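Side-chain contacts in Na Glutathione S-transferase 2 (Necator americanus, PDB 2ON5), which probably catalyses the conjugation of glutathione to electrophilic compounds and binds glutathione at sites completed by both subunits of its dimer: residues K96-E101 and E130-F135; Q63-A68 and S90-Y95; S165-A168 and S173-D176. All coordinates share one frame; numbering follows the deposited sequence.

How the interactions relate
The three contacts follow one another along the chain: interaction 2, then interaction 1, then interaction 3. Interactions 1 and 2 share helix 82-101, with centres about 13 Å apart, and touch where K96 packs on F65 and F132 on Y95. Interaction 2 joins the thioredoxin-like domain to the helical one, whereas interaction 1 lies between helices 82-101 and 117-143 of the helical domain. Helix 82-101 thus carries both the packing on the glutathione-binding domain and D97, which reaches a different glutathione, held mainly by the second subunit. Interaction 3, in the helical domain alone, meets interaction 1 through F133 and I174; its centre is about 14 Å from interaction 1 and 21 Å from interaction 2.

Interaction 1: K96-E101 and E130-F135; sequences KDYINE and EKFFGF. With GSH (glutathione), chain B.
Y98 and F132 lie ring against ring between helices 82-101 and 117-143, in an offset stack with centroids 4.5 Å apart and planes 17° from parallel. With chi1 at 161°, Y98 swings CG opposite its own backbone nitrogen and turns the ring toward helix 117-143, over F132. Its CB already bears on the other ring: it stands over a face of F132, 4.0 Å from the centroid and 19° off the normal, a CH-pi contact. Next along the side chain, CG and CD2 of Y98 both come to 3.5 Å from F132 CD1. The two ortho carbons then take different further partners: CD1 of Y98 rests 3.6 Å from F132 CB, while CD2 also leans on F132 CE1. Farther out, CE2 of Y98 still lies 3.9 Å from F132 CD1. The overlap therefore uses the inner half of the tyrosine ring, and the hydroxyl end runs on past the phenylalanine.

One turn on, E101 and K131 close the more exposed margin of the contact. The glutamate is extended, the lysine bends at chi3, and K131 NZ reaches E101 OE1 at 2.6 Å in a salt bridge that uses the syn lone pair. On another side of helix 82-101, D97 OD1 accepts a hydrogen bond of 2.9 Å from N1 of a glutathione; a second, weak bond goes to OD2. That ligand is also held by S64 and W39 of the second subunit, so D97 completes a glutathione site across the dimer interface.

Around the stack, Y98 packs on L125, A128 and R129 of helix 117-143 and meets the ring of H163 nearly at right angles. F132 touches L160, so helix 155-168 borders the place where helices 82-101 and 117-143 meet.

Interaction 2: Q63-A68 and S90-Y95; sequences QSFAIA and SVADQY. With GSH (glutathione), chain V; EDO (1,2-ethanediol), chain O; EDO (1,2-ethanediol), chain P.
N1 of the glutathione in this subunit's pocket is gripped by two acceptors: Q63 OE1, at 2.6 Å from N1, and D97 OD2 of the second subunit. That aspartate oxygen also takes a hydrogen bond from Q63 NE2, so both ends of the glutamine amide are tied down, which probably fixes its rotation. Q63 occupies the N-cap position of helix 64-75 with a positive phi of 75°, unusual for a residue other than glycine. Beyond it, S64 N donates an almost straight bond to glutathione O12, 3.0 Å long with an angle of 170° at the hydrogen. The ligand's carboxylate thus lies at the helix N-terminus, where the helix dipole would probably favour its negative charge. S64 OG accepts a bond of 3.0 Å from O1 of an ethanediol, probably from the crystallisation liquor; its bond to glutathione O11 is modelled doubtfully short.

One residue on, F65 points from this helix to helix 82-101, its CG turned opposite its carbonyl carbon. Two partners receive the outer ring: CE2 of F65 lies 4.0 Å from A92 CB, and CZ of F65 meets Y95 CD2 at 3.8 Å. The latter contact is edge to edge, each atom lying in the plane of the other ring. C1 of the same ethanediol sits 3.7 Å above the F65 ring plane, toward its rim.

The Gln-Ser pair at the start of a helix, holding the gamma-glutamyl end of the ligand, is characteristic of the glutathione site of the thioredoxin-like domain in this family, here packed through F65 on the helical domain.

Interaction 3: S165-A168 and S173-D176; sequences SGIA and SIYD
Apolar packing of a helix end against the loop that follows it joins S165-A168, the last turn of helix 155-168, to the short 3-10 segment at 173-175. A168 CB touches two partners: it lies 3.4 Å from Y175 CE1 and 3.8 Å from I174 CG2. That same CG2 stands 4.1 Å above the Y175 ring plane, toward the rim, so the three groups close on one another. I174 is stretched out, with chi1 at -171° and chi2 at -176°, and this carries its CD1 to the branch of I167, 3.8 Å from I167 CG2. The two isoleucine side chains cross at about a right angle.

Y175 runs on toward S165, where OH comes to 3.2 Å from S165 N, but the angle is too poor for a hydrogen bond. The hydroxyl is bonded instead to T164 OG1, which anchors the ring's far end to helix 155-168.

Helix 117-143 borders the isoleucines, through F121 on I167 and L125 and F133 on I174, and R129 NE bonds to I174 O; helix 179-189 flanks Y175 with I181 and A185.

Interaction 1: K96-E101 and E130-F135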
loop_
_atom_site.group_PDB
_atom_site.type_symbol
_atom_site.label_atom_id
_atom_site.label_comp_id
_atom_site.label_asym_id
_atom_site.label_seq_id
_atom_site.Cartn_x
_atom_site.Cartn_y
_atom_site.Cartn_z
ATOM N N LYS A 96 6.670 -2.151 -0.358
ATOM C CA LYS A 96 6.324 -0.879 0.265
ATOM C C LYS A 96 6.705 -0.879 1.753
ATOM O O LYS A 96 7.258 0.121 2.238
ATOM C CB LYS A 96 4.835 -0.556 0.116
ATOM C CG LYS A 96 4.445 0.779 0.727
ATOM C CD LYS A 96 2.982 1.098 0.468
ATOM C CE LYS A 96 2.828 2.556 0.116
ATOM N NZ LYS A 96 1.578 2.740 -0.650
ATOM N N ASP A 97 6.415 -1.983 2.459
ATOM C CA ASP A 97 6.864 -2.148 3.870
ATOM C C ASP A 97 8.388 -2.012 4.013
ATOM O O ASP A 97 8.886 -1.343 4.930
ATOM C CB ASP A 97 6.428 -3.524 4.437
ATOM C CG ASP A 97 4.925 -3.608 4.747
ATOM O OD1 ASP A 97 4.440 -4.724 5.061
ATOM O OD2 ASP A 97 4.227 -2.572 4.676
ATOM N N TYR A 98 9.127 -2.684 3.134
ATOM C CA TYR A 98 10.609 -2.617 3.128
ATOM C C TYR A 98 11.114 -1.201 2.882
ATOM O O TYR A 98 12.003 -0.706 3.601
ATOM C CB TYR A 98 11.159 -3.579 2.068
ATOM C CG TYR A 98 12.599 -3.323 1.619
ATOM C CD1 TYR A 98 13.679 -3.695 2.425
ATOM C CD2 TYR A 98 12.866 -2.738 0.378
ATOM C CE1 TYR A 98 15.006 -3.474 2.012
ATOM C CE2 TYR A 98 14.175 -2.525 -0.051
ATOM C CZ TYR A 98 15.243 -2.889 0.775
ATOM O OH TYR A 98 16.551 -2.668 0.363
ATOM N N ILE A 99 10.552 -0.541 1.876
ATOM C CA ILE A 99 10.889 0.844 1.599
ATOM C C ILE A 99 10.616 1.787 2.784
ATOM O O ILE A 99 11.383 2.724 3.045
ATOM C CB ILE A 99 10.179 1.337 0.316
ATOM C CG1 ILE A 99 10.696 0.560 -0.923
ATOM C CG2 ILE A 99 10.305 2.889 0.164
ATOM C CD1 ILE A 99 12.179 0.718 -1.234
ATOM N N ASN A 100 9.513 1.543 3.490
ATOM C CA ASN A 100 9.226 2.289 4.688
ATOM C C ASN A 100 10.326 2.074 5.743
ATOM O O ASN A 100 10.796 3.039 6.376
ATOM C CB ASN A 100 7.861 1.917 5.248
ATOM C CG ASN A 100 7.485 2.774 6.433
ATOM O OD1 ASN A 100 7.235 3.978 6.285
ATOM N ND2 ASN A 100 7.467 2.168 7.631
ATOM N N GLU A 101 10.745 0.824 5.894
ATOM C CA GLU A 101 11.831 0.459 6.793
ATOM C C GLU A 101 13.123 1.220 6.481
ATOM O O GLU A 101 13.798 1.696 7.397
ATOM C CB GLU A 101 12.074 -1.047 6.749
ATOM C CG GLU A 101 13.088 -1.560 7.754
ATOM C CD GLU A 101 13.006 -3.074 7.965
ATOM O OE1 GLU A 101 13.748 -3.591 8.825
ATOM O OE2 GLU A 101 12.214 -3.753 7.267
ATOM N N GLU A 130 18.108 -8.217 3.983
ATOM C CA GLU A 130 18.272 -9.649 4.313
ATOM C C GLU A 130 16.905 -10.339 4.499
ATOM O O GLU A 130 16.677 -11.460 3.981
ATOM C CB GLU A 130 19.151 -9.829 5.569
ATOM C CG GLU A 130 19.203 -11.255 6.111
ATOM C CD GLU A 130 20.134 -12.170 5.319
ATOM O OE1 GLU A 130 21.092 -11.658 4.704
ATOM O OE2 GLU A 130 19.912 -13.407 5.304
ATOM N N LYS A 131 16.013 -9.676 5.240
ATOM C CA LYS A 131 14.642 -10.175 5.463
ATOM C C LYS A 131 13.867 -10.096 4.161
ATOM O O LYS A 131 13.264 -11.076 3.738
ATOM C CB LYS A 131 13.897 -9.345 6.513
ATOM C CG LYS A 131 14.384 -9.518 7.974
ATOM C CD LYS A 131 13.682 -8.535 8.941
ATOM C CE LYS A 131 14.112 -7.086 8.688
ATOM N NZ LYS A 131 13.311 -6.104 9.492
ATOM N N PHE A 132 13.895 -8.916 3.531
ATOM C CA PHE A 132 13.056 -8.671 2.353
ATOM C C PHE A 132 13.413 -9.575 1.171
ATOM O O PHE A 132 12.530 -10.258 0.623
ATOM C CB PHE A 132 13.067 -7.193 1.976
ATOM C CG PHE A 132 12.289 -6.883 0.718
ATOM C CD1 PHE A 132 12.895 -6.207 -0.319
ATOM C CD2 PHE A 132 10.961 -7.287 0.577
ATOM C CE1 PHE A 132 12.199 -5.944 -1.492
ATOM C CE2 PHE A 132 10.240 -6.998 -0.577
ATOM C CZ PHE A 132 10.868 -6.331 -1.622
ATOM N N PHE A 133 14.706 -9.597 0.813
ATOM C CA PHE A 133 15.207 -10.409 -0.305
ATOM C C PHE A 133 14.971 -11.896 -0.029
ATOM O O PHE A 133 14.885 -12.710 -0.951
ATOM C CB PHE A 133 16.700 -10.162 -0.540
ATOM C CG PHE A 133 17.039 -8.814 -1.170
ATOM C CD1 PHE A 133 16.080 -7.815 -1.337
ATOM C CD2 PHE A 133 18.345 -8.565 -1.595
ATOM C CE1 PHE A 133 16.445 -6.603 -1.901
ATOM C CE2 PHE A 133 18.729 -7.335 -2.125
ATOM C CZ PHE A 133 17.777 -6.367 -2.293
ATOM N N GLY A 134 14.897 -12.259 1.248
ATOM C CA GLY A 134 14.589 -13.646 1.637
ATOM C C GLY A 134 13.183 -14.039 1.200
ATOM O O GLY A 134 12.972 -15.138 0.693
ATOM N N PHE A 135 12.213 -13.146 1.389
ATOM C CA PHE A 135 10.853 -13.404 0.906
ATOM C C PHE A 135 10.749 -13.388 -0.619
ATOM O O PHE A 135 10.016 -14.184 -1.192
ATOM C CB PHE A 135 9.838 -12.458 1.547
ATOM C CG PHE A 135 9.755 -12.589 3.053
ATOM C CD1 PHE A 135 9.986 -11.498 3.875
ATOM C CD2 PHE A 135 9.488 -13.815 3.637
ATOM C CE1 PHE A 135 9.914 -11.619 5.285
ATOM C CE2 PHE A 135 9.425 -13.948 5.044
ATOM C CZ PHE A 135 9.638 -12.846 5.859
HETATM N N1 GSH B . 1.592 -4.280 5.496
HETATM C CA1 GSH B . 0.912 -4.931 6.636
HETATM C C1 GSH B . -0.424 -5.480 6.151
HETATM O O11 GSH B . -0.825 -6.662 6.227
HETATM O O12 GSH B . -1.183 -4.650 5.651
HETATM C CB1 GSH B . 1.866 -5.870 7.403
HETATM C CG1 GSH B . 1.230 -6.973 8.249
HETATM C CD1 GSH B . 1.570 -6.835 9.729
HETATM O OE1 GSH B . 2.323 -5.751 10.236
HETATM N N2 GSH B . 1.099 -7.802 10.520
HETATM C CA2 GSH B . 1.322 -7.842 11.956
HETATM C C2 GSH B . 2.133 -9.030 12.408
HETATM O O2 GSH B . 2.102 -10.211 11.671
HETATM C CB2 GSH B . -0.047 -7.879 12.601
HETATM S SG2 GSH B . -0.785 -6.237 12.703
HETATM N N3 GSH B . 2.872 -8.916 13.521
HETATM C CA3 GSH B . 3.491 -10.062 14.164
HETATM C C3 GSH B . 4.873 -10.411 13.649
HETATM O O31 GSH B . 5.483 -11.415 14.106
HETATM O O32 GSH B . 5.438 -9.721 12.773
#

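Interaction 2: Q63-A68 and S90-Y95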
loop_
_atom_site.group_PDB
_atom_site.type_symbol
_atom_site.label_atom_id
_atom_site.label_comp_id
_atom_site.label_asym_id
_atom_site.label_seq_id
_atom_site.Cartn_x
_atom_site.Cartn_y
_atom_site.Cartn_z
ATOM N N GLN A 63 -0.990 8.758 -5.301
ATOM C CA GLN A 63 -0.452 7.525 -4.711
ATOM C C GLN A 63 0.251 6.591 -5.693
ATOM O O GLN A 63 -0.379 5.952 -6.538
ATOM C CB GLN A 63 -1.507 6.784 -3.838
ATOM C CG GLN A 63 -1.790 7.533 -2.545
ATOM C CD GLN A 63 -0.685 7.321 -1.499
ATOM O OE1 GLN A 63 0.279 6.582 -1.729
ATOM N NE2 GLN A 63 -0.833 7.978 -0.343
ATOM N N SER A 64 1.573 6.473 -5.544
ATOM C CA SER A 64 2.399 5.778 -6.541
ATOM C C SER A 64 1.917 4.353 -6.874
ATOM O O SER A 64 1.873 3.994 -8.051
ATOM C CB SER A 64 3.882 5.768 -6.136
ATOM O OG SER A 64 4.061 4.996 -4.941
ATOM N N PHE A 65 1.541 3.558 -5.867
ATOM C CA PHE A 65 1.022 2.193 -6.124
ATOM C C PHE A 65 -0.354 2.185 -6.761
ATOM O O PHE A 65 -0.636 1.319 -7.590
ATOM C CB PHE A 65 1.046 1.319 -4.870
ATOM C CG PHE A 65 2.457 1.037 -4.356
ATOM C CD1 PHE A 65 3.124 1.964 -3.545
ATOM C CD2 PHE A 65 3.130 -0.116 -4.732
ATOM C CE1 PHE A 65 4.456 1.714 -3.076
ATOM C CE2 PHE A 65 4.436 -0.392 -4.262
ATOM C CZ PHE A 65 5.099 0.517 -3.434
ATOM N N ALA A 66 -1.225 3.127 -6.371
ATOM C CA ALA A 66 -2.534 3.223 -7.032
ATOM C C ALA A 66 -2.328 3.555 -8.515
ATOM O O ALA A 66 -2.982 2.988 -9.404
ATOM C CB ALA A 66 -3.414 4.251 -6.360
ATOM N N ILE A 67 -1.398 4.464 -8.782
ATOM C CA ILE A 67 -1.065 4.823 -10.160
ATOM C C ILE A 67 -0.446 3.640 -10.905
ATOM O O ILE A 67 -0.829 3.361 -12.040
ATOM C CB ILE A 67 -0.078 6.030 -10.205
ATOM C CG1 ILE A 67 -0.778 7.278 -9.647
ATOM C CG2 ILE A 67 0.386 6.271 -11.686
ATOM C CD1 ILE A 67 0.223 8.410 -9.189
ATOM N N ALA A 68 0.534 2.970 -10.292
ATOM C CA ALA A 68 1.188 1.847 -10.957
ATOM C C ALA A 68 0.176 0.761 -11.321
ATOM O O ALA A 68 0.210 0.227 -12.435
ATOM C CB ALA A 68 2.322 1.244 -10.079
ATOM N N SER A 90 0.278 -8.228 -3.254
ATOM C CA SER A 90 0.889 -8.615 -1.951
ATOM C C SER A 90 2.420 -8.433 -1.945
ATOM O O SER A 90 2.990 -7.967 -0.941
ATOM C CB SER A 90 0.495 -10.060 -1.573
ATOM O OG SER A 90 1.200 -11.025 -2.327
ATOM N N VAL A 91 3.073 -8.781 -3.060
ATOM C CA VAL A 91 4.513 -8.541 -3.236
ATOM C C VAL A 91 4.828 -7.047 -3.231
ATOM O O VAL A 91 5.808 -6.609 -2.566
ATOM C CB VAL A 91 5.099 -9.237 -4.526
ATOM C CG1 VAL A 91 6.588 -8.858 -4.745
ATOM C CG2 VAL A 91 4.987 -10.767 -4.409
ATOM N N ALA A 92 4.014 -6.263 -3.954
ATOM C CA ALA A 92 4.225 -4.819 -4.009
ATOM C C ALA A 92 4.060 -4.212 -2.627
ATOM O O ALA A 92 4.792 -3.298 -2.259
ATOM C CB ALA A 92 3.236 -4.156 -5.020
ATOM N N ASP A 93 3.085 -4.718 -1.872
ATOM C CA ASP A 93 2.863 -4.255 -0.506
ATOM C C ASP A 93 4.019 -4.628 0.413
ATOM O O ASP A 93 4.405 -3.825 1.274
ATOM C CB ASP A 93 1.547 -4.796 0.063
ATOM C CG ASP A 93 0.354 -3.911 -0.274
ATOM O OD1 ASP A 93 0.540 -2.845 -0.903
ATOM O OD2 ASP A 93 -0.779 -4.289 0.104
ATOM N N GLN A 94 4.580 -5.817 0.246
ATOM C CA GLN A 94 5.771 -6.185 1.033
ATOM C C GLN A 94 6.979 -5.276 0.692
ATOM O O GLN A 94 7.727 -4.819 1.591
ATOM C CB GLN A 94 6.137 -7.666 0.847
ATOM C CG GLN A 94 7.309 -8.114 1.754
ATOM C CD GLN A 94 6.858 -8.296 3.206
ATOM O OE1 GLN A 94 5.665 -8.240 3.513
ATOM N NE2 GLN A 94 7.824 -8.497 4.114
ATOM N N TYR A 95 7.167 -5.026 -0.593
ATOM C CA TYR A 95 8.128 -4.001 -1.071
ATOM C C TYR A 95 7.922 -2.609 -0.420
ATOM O O TYR A 95 8.891 -1.950 -0.019
ATOM C CB TYR A 95 8.021 -3.880 -2.589
ATOM C CG TYR A 95 8.883 -2.750 -3.156
ATOM C CD1 TYR A 95 10.264 -2.910 -3.290
ATOM C CD2 TYR A 95 8.306 -1.532 -3.538
ATOM C CE1 TYR A 95 11.075 -1.846 -3.825
ATOM C CE2 TYR A 95 9.093 -0.460 -4.065
ATOM C CZ TYR A 95 10.466 -0.634 -4.197
ATOM O OH TYR A 95 11.257 0.382 -4.687
HETATM N N1 GSH V . 2.395 6.571 -0.198
HETATM C CA1 GSH V . 3.359 7.428 -0.929
HETATM C C1 GSH V . 3.309 7.106 -2.420
HETATM O O11 GSH V . 3.664 5.944 -2.709
HETATM O O12 GSH V . 2.949 7.898 -3.337
HETATM C CB1 GSH V . 3.243 8.911 -0.571
HETATM C CG1 GSH V . 3.997 9.836 -1.520
HETATM C CD1 GSH V . 5.102 10.655 -0.862
HETATM O OE1 GSH V . 5.655 10.325 0.407
HETATM N N2 GSH V . 5.480 11.697 -1.606
HETATM C CA2 GSH V . 6.758 12.395 -1.599
HETATM C C2 GSH V . 6.524 13.888 -1.555
HETATM O O2 GSH V . 5.339 14.479 -2.059
HETATM C CB2 GSH V . 7.539 12.029 -2.851
HETATM S SG2 GSH V . 8.877 10.817 -2.626
HETATM N N3 GSH V . 7.471 14.630 -0.982
HETATM C CA3 GSH V . 7.285 16.051 -0.763
HETATM C C3 GSH V . 6.216 16.434 0.241
HETATM O O31 GSH V . 5.678 15.570 0.970
HETATM O O32 GSH V . 5.859 17.629 0.365
HETATM C C1 EDO O . 6.098 2.233 -6.562
HETATM O O1 EDO O . 6.392 3.493 -5.950
HETATM C C2 EDO O . 4.978 2.417 -7.574
HETATM O O2 EDO O . 5.458 3.377 -8.511
HETATM C C1 EDO P . 9.367 3.365 -3.711
HETATM O O1 EDO P . 10.408 2.567 -4.243
HETATM C C2 EDO P . 8.059 2.589 -3.792
HETATM O O2 EDO P . 7.601 2.402 -2.473
#

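Interaction 3: S165-A168 and S173-D176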
loop_
_atom_site.group_PDB
_atom_site.type_symbol
_atom_site.label_atom_id
_atom_site.label_comp_id
_atom_site.label_asym_id
_atom_site.label_seq_id
_atom_site.Cartn_x
_atom_site.Cartn_y
_atom_site.Cartn_z
ATOM N N SER A 165 18.790 -2.264 -8.474
ATOM C CA SER A 165 19.785 -1.766 -9.430
ATOM C C SER A 165 20.222 -0.350 -9.074
ATOM O O SER A 165 21.413 0.013 -9.203
ATOM C CB SER A 165 19.253 -1.825 -10.868
ATOM O OG SER A 165 18.215 -0.878 -11.069
ATOM N N GLY A 166 19.260 0.444 -8.613
ATOM C CA GLY A 166 19.497 1.828 -8.194
ATOM C C GLY A 166 20.459 1.915 -7.025
ATOM O O GLY A 166 21.407 2.698 -7.066
ATOM N N ILE A 167 20.212 1.132 -5.977
ATOM C CA ILE A 167 21.160 1.061 -4.830
ATOM C C ILE A 167 22.523 0.492 -5.231
ATOM O O ILE A 167 23.603 0.966 -4.765
ATOM C CB ILE A 167 20.624 0.166 -3.713
ATOM C CG1 ILE A 167 19.205 0.582 -3.296
ATOM C CG2 ILE A 167 21.618 0.116 -2.511
ATOM C CD1 ILE A 167 19.128 1.990 -2.740
ATOM N N ALA A 168 22.480 -0.545 -6.069
ATOM C CA ALA A 168 23.714 -1.265 -6.439
ATOM C C ALA A 168 24.679 -0.354 -7.213
ATOM O O ALA A 168 25.899 -0.576 -7.187
ATOM C CB ALA A 168 23.415 -2.522 -7.228
ATOM N N SER A 173 27.318 -4.188 -2.977
ATOM C CA SER A 173 27.234 -5.303 -2.050
ATOM C C SER A 173 25.800 -5.587 -1.604
ATOM O O SER A 173 25.552 -6.542 -0.877
ATOM C CB SER A 173 28.127 -5.079 -0.830
ATOM O OG SER A 173 27.617 -4.059 0.012
ATOM N N ILE A 174 24.850 -4.763 -2.034
ATOM C CA ILE A 174 23.443 -5.055 -1.716
ATOM C C ILE A 174 23.074 -6.482 -2.177
ATOM O O ILE A 174 22.247 -7.156 -1.565
ATOM C CB ILE A 174 22.478 -3.994 -2.308
ATOM C CG1 ILE A 174 21.053 -4.220 -1.748
ATOM C CG2 ILE A 174 22.545 -3.958 -3.853
ATOM C CD1 ILE A 174 20.006 -3.287 -2.333
ATOM N N TYR A 175 23.707 -6.936 -3.253
ATOM C CA TYR A 175 23.375 -8.263 -3.791
ATOM C C TYR A 175 24.092 -9.451 -3.110
ATOM O O TYR A 175 23.774 -10.598 -3.399
ATOM C CB TYR A 175 23.627 -8.309 -5.292
ATOM C CG TYR A 175 22.694 -7.457 -6.143
ATOM C CD1 TYR A 175 23.213 -6.493 -6.984
ATOM C CD2 TYR A 175 21.304 -7.654 -6.135
ATOM C CE1 TYR A 175 22.389 -5.707 -7.791
ATOM C CE2 TYR A 175 20.462 -6.881 -6.948
ATOM C CZ TYR A 175 21.013 -5.909 -7.770
ATOM O OH TYR A 175 20.228 -5.130 -8.603
ATOM N N ASP A 176 25.056 -9.166 -2.236
ATOM C CA ASP A 176 25.783 -10.218 -1.509
ATOM C C ASP A 176 24.812 -11.150 -0.812
ATOM O O ASP A 176 23.942 -10.708 -0.034
ATOM C CB ASP A 176 26.704 -9.617 -0.440
ATOM C CG ASP A 176 27.945 -8.945 -1.015
ATOM O OD1 ASP A 176 28.104 -8.841 -2.253
ATOM O OD2 ASP A 176 28.765 -8.508 -0.179
#